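Local coordinates for DNA mismatch repair protein MutS (Thermus aquaticus, PDB 1EWQ), which binds mismatched DNA, probably recognising the mismatch for repair, and has a weak ATPase activity, at residues C[303-308]-C[528-533]. Residues are numbered along the deposited sequence; the frame is centred on the assembly and turned at random.
Sequences EARLDR and DVYAAL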
loop_
_atom_site.group_PDB
_atom_site.type_symbol
_atom_site.label_atom_id
_atom_site.label_comp_id
_atom_site.label_asym_id
_atom_site.label_seq_id
_atom_site.Cartn_x
_atom_site.Cartn_y
_atom_site.Cartn_z
ATOM N N GLU C 303 38.398 -5.216 -19.276
ATOM C CA GLU C 303 38.661 -5.040 -20.705
ATOM C C GLU C 303 38.089 -6.232 -21.487
ATOM O O GLU C 303 37.661 -6.083 -22.630
ATOM C CB GLU C 303 40.170 -4.906 -20.958
ATOM C CG GLU C 303 40.831 -3.768 -20.165
ATOM C CD GLU C 303 40.618 -2.394 -20.787
ATOM O OE1 GLU C 303 39.576 -2.174 -21.442
ATOM O OE2 GLU C 303 41.494 -1.519 -20.614
ATOM N N ALA C 304 38.066 -7.409 -20.866
ATOM C CA ALA C 304 37.521 -8.598 -21.517
ATOM C C ALA C 304 36.001 -8.466 -21.640
ATOM O O ALA C 304 35.424 -8.847 -22.654
ATOM C CB ALA C 304 37.887 -9.865 -20.728
ATOM N N ARG C 305 35.356 -7.931 -20.607
ATOM C CA ARG C 305 33.908 -7.744 -20.658
ATOM C C ARG C 305 33.594 -6.700 -21.732
ATOM O O ARG C 305 32.642 -6.846 -22.498
ATOM C CB ARG C 305 33.356 -7.261 -19.306
ATOM C CG ARG C 305 33.254 -8.310 -18.183
ATOM C CD ARG C 305 32.600 -7.670 -16.938
ATOM N NE ARG C 305 32.506 -8.585 -15.798
ATOM C CZ ARG C 305 32.036 -8.261 -14.594
ATOM N NH1 ARG C 305 31.600 -7.032 -14.346
ATOM N NH2 ARG C 305 32.019 -9.170 -13.624
ATOM N N LEU C 306 34.395 -5.642 -21.784
ATOM C CA LEU C 306 34.169 -4.593 -22.772
ATOM C C LEU C 306 34.403 -5.124 -24.181
ATOM O O LEU C 306 33.741 -4.692 -25.122
ATOM C CB LEU C 306 35.069 -3.377 -22.493
ATOM C CG LEU C 306 34.677 -2.508 -21.290
ATOM C CD1 LEU C 306 35.766 -1.481 -21.034
ATOM C CD2 LEU C 306 33.318 -1.827 -21.538
ATOM N N ASP C 307 35.335 -6.065 -24.340
ATOM C CA ASP C 307 35.568 -6.623 -25.667
ATOM C C ASP C 307 34.316 -7.339 -26.138
ATOM O O ASP C 307 33.874 -7.124 -27.260
ATOM C CB ASP C 307 36.761 -7.581 -25.684
ATOM C CG ASP C 307 38.079 -6.854 -25.556
ATOM O OD1 ASP C 307 38.158 -5.701 -26.031
ATOM O OD2 ASP C 307 39.039 -7.419 -24.987
ATOM N N ARG C 308 33.724 -8.168 -25.278
ATOM C CA ARG C 308 32.514 -8.877 -25.658
ATOM C C ARG C 308 31.348 -7.925 -25.953
ATOM O O ARG C 308 30.555 -8.164 -26.869
ATOM C CB ARG C 308 32.125 -9.880 -24.571
ATOM C CG ARG C 308 33.087 -11.058 -24.473
ATOM C CD ARG C 308 32.445 -12.255 -23.782
ATOM N NE ARG C 308 32.255 -13.370 -24.709
ATOM C CZ ARG C 308 31.500 -13.310 -25.805
ATOM N NH1 ARG C 308 30.850 -12.191 -26.102
ATOM N NH2 ARG C 308 31.430 -14.350 -26.637
ATOM N N ASP C 528 23.767 -13.147 -22.575
ATOM C CA ASP C 528 22.551 -12.340 -22.474
ATOM C C ASP C 528 22.950 -10.938 -21.995
ATOM O O ASP C 528 22.474 -9.931 -22.535
ATOM C CB ASP C 528 21.559 -13.009 -21.498
ATOM C CG ASP C 528 20.225 -12.248 -21.357
ATOM O OD1 ASP C 528 19.826 -11.517 -22.293
ATOM O OD2 ASP C 528 19.558 -12.405 -20.304
ATOM N N VAL C 529 23.847 -10.879 -21.012
ATOM C CA VAL C 529 24.307 -9.605 -20.462
ATOM C C VAL C 529 25.122 -8.763 -21.450
ATOM O O VAL C 529 24.872 -7.570 -21.616
ATOM C CB VAL C 529 25.118 -9.834 -19.178
ATOM C CG1 VAL C 529 25.784 -8.540 -18.736
ATOM C CG2 VAL C 529 24.178 -10.331 -18.061
ATOM N N TYR C 530 26.091 -9.386 -22.108
ATOM C CA TYR C 530 26.917 -8.684 -23.078
ATOM C C TYR C 530 26.074 -8.116 -24.220
ATOM O O TYR C 530 26.246 -6.962 -24.612
ATOM C CB TYR C 530 27.974 -9.632 -23.636
ATOM C CG TYR C 530 28.994 -10.084 -22.617
ATOM C CD1 TYR C 530 29.404 -11.419 -22.556
ATOM C CD2 TYR C 530 29.595 -9.171 -21.749
ATOM C CE1 TYR C 530 30.390 -11.824 -21.655
ATOM C CE2 TYR C 530 30.588 -9.569 -20.847
ATOM C CZ TYR C 530 30.979 -10.894 -20.807
ATOM O OH TYR C 530 31.975 -11.279 -19.933
ATOM N N ALA C 531 25.162 -8.925 -24.752
ATOM C CA ALA C 531 24.305 -8.465 -25.841
ATOM C C ALA C 531 23.386 -7.348 -25.343
ATOM O O ALA C 531 23.106 -6.383 -26.062
ATOM C CB ALA C 531 23.479 -9.633 -26.394
ATOM N N ALA C 532 22.934 -7.475 -24.097
ATOM C CA ALA C 532 22.057 -6.476 -23.488
ATOM C C ALA C 532 22.760 -5.133 -23.274
ATOM O O ALA C 532 22.182 -4.075 -23.522
ATOM C CB ALA C 532 21.517 -6.995 -22.163
ATOM N N LEU C 533 23.998 -5.178 -22.797
ATOM C CA LEU C 533 24.747 -3.950 -22.565
ATOM C C LEU C 533 25.069 -3.307 -23.908
ATOM O O LEU C 533 25.157 -2.078 -24.005
ATOM C CB LEU C 533 26.041 -4.239 -21.792
ATOM C CG LEU C 533 25.853 -4.711 -20.339
ATOM C CD1 LEU C 533 27.189 -5.069 -19.712
ATOM C CD2 LEU C 533 25.183 -3.610 -19.539
#
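The aromatic ring of Y530 lies beneath R308, whose CB sits 3.6 Å from the ring centroid and only 9° off its normal, a CH-pi contact over the centre of that face. At the edge of the same ring, in its plane, lies R305 CG, 3.7 Å from Y530 OH. The two arginines follow one another by a turn of helix 299-314, and the tyrosine from helix 514-540 fits against both: helix-to-helix packing within the largely helical MutS domain III, about 35 Å (nearest atom) from the bound DNA. Y530 CG is anti to its carbonyl carbon (chi1 -66°), which sends the ring across to the other helix, where V309 and F312 also touch it. The guanidinium plane of R308 and the ring plane are 14° apart, but the contact over the face is made by CB. R305 instead passes the phenol, its NH1 hydrogen-bonded to V605 O and its guanidinium in a cation-pi contact with W291. Replacing Y530 with an alanine would probably open a gap between the helices, leaving R308 CB without its aromatic face and E526 without its hydroxyl partner. Backbone also lines the ring: R305 CA and R305 O each lie 3.8 Å from Y530 CE2, and the hydroxyl turns back to its own helix, where Y530 OH hydrogen-bonds E526 OE2.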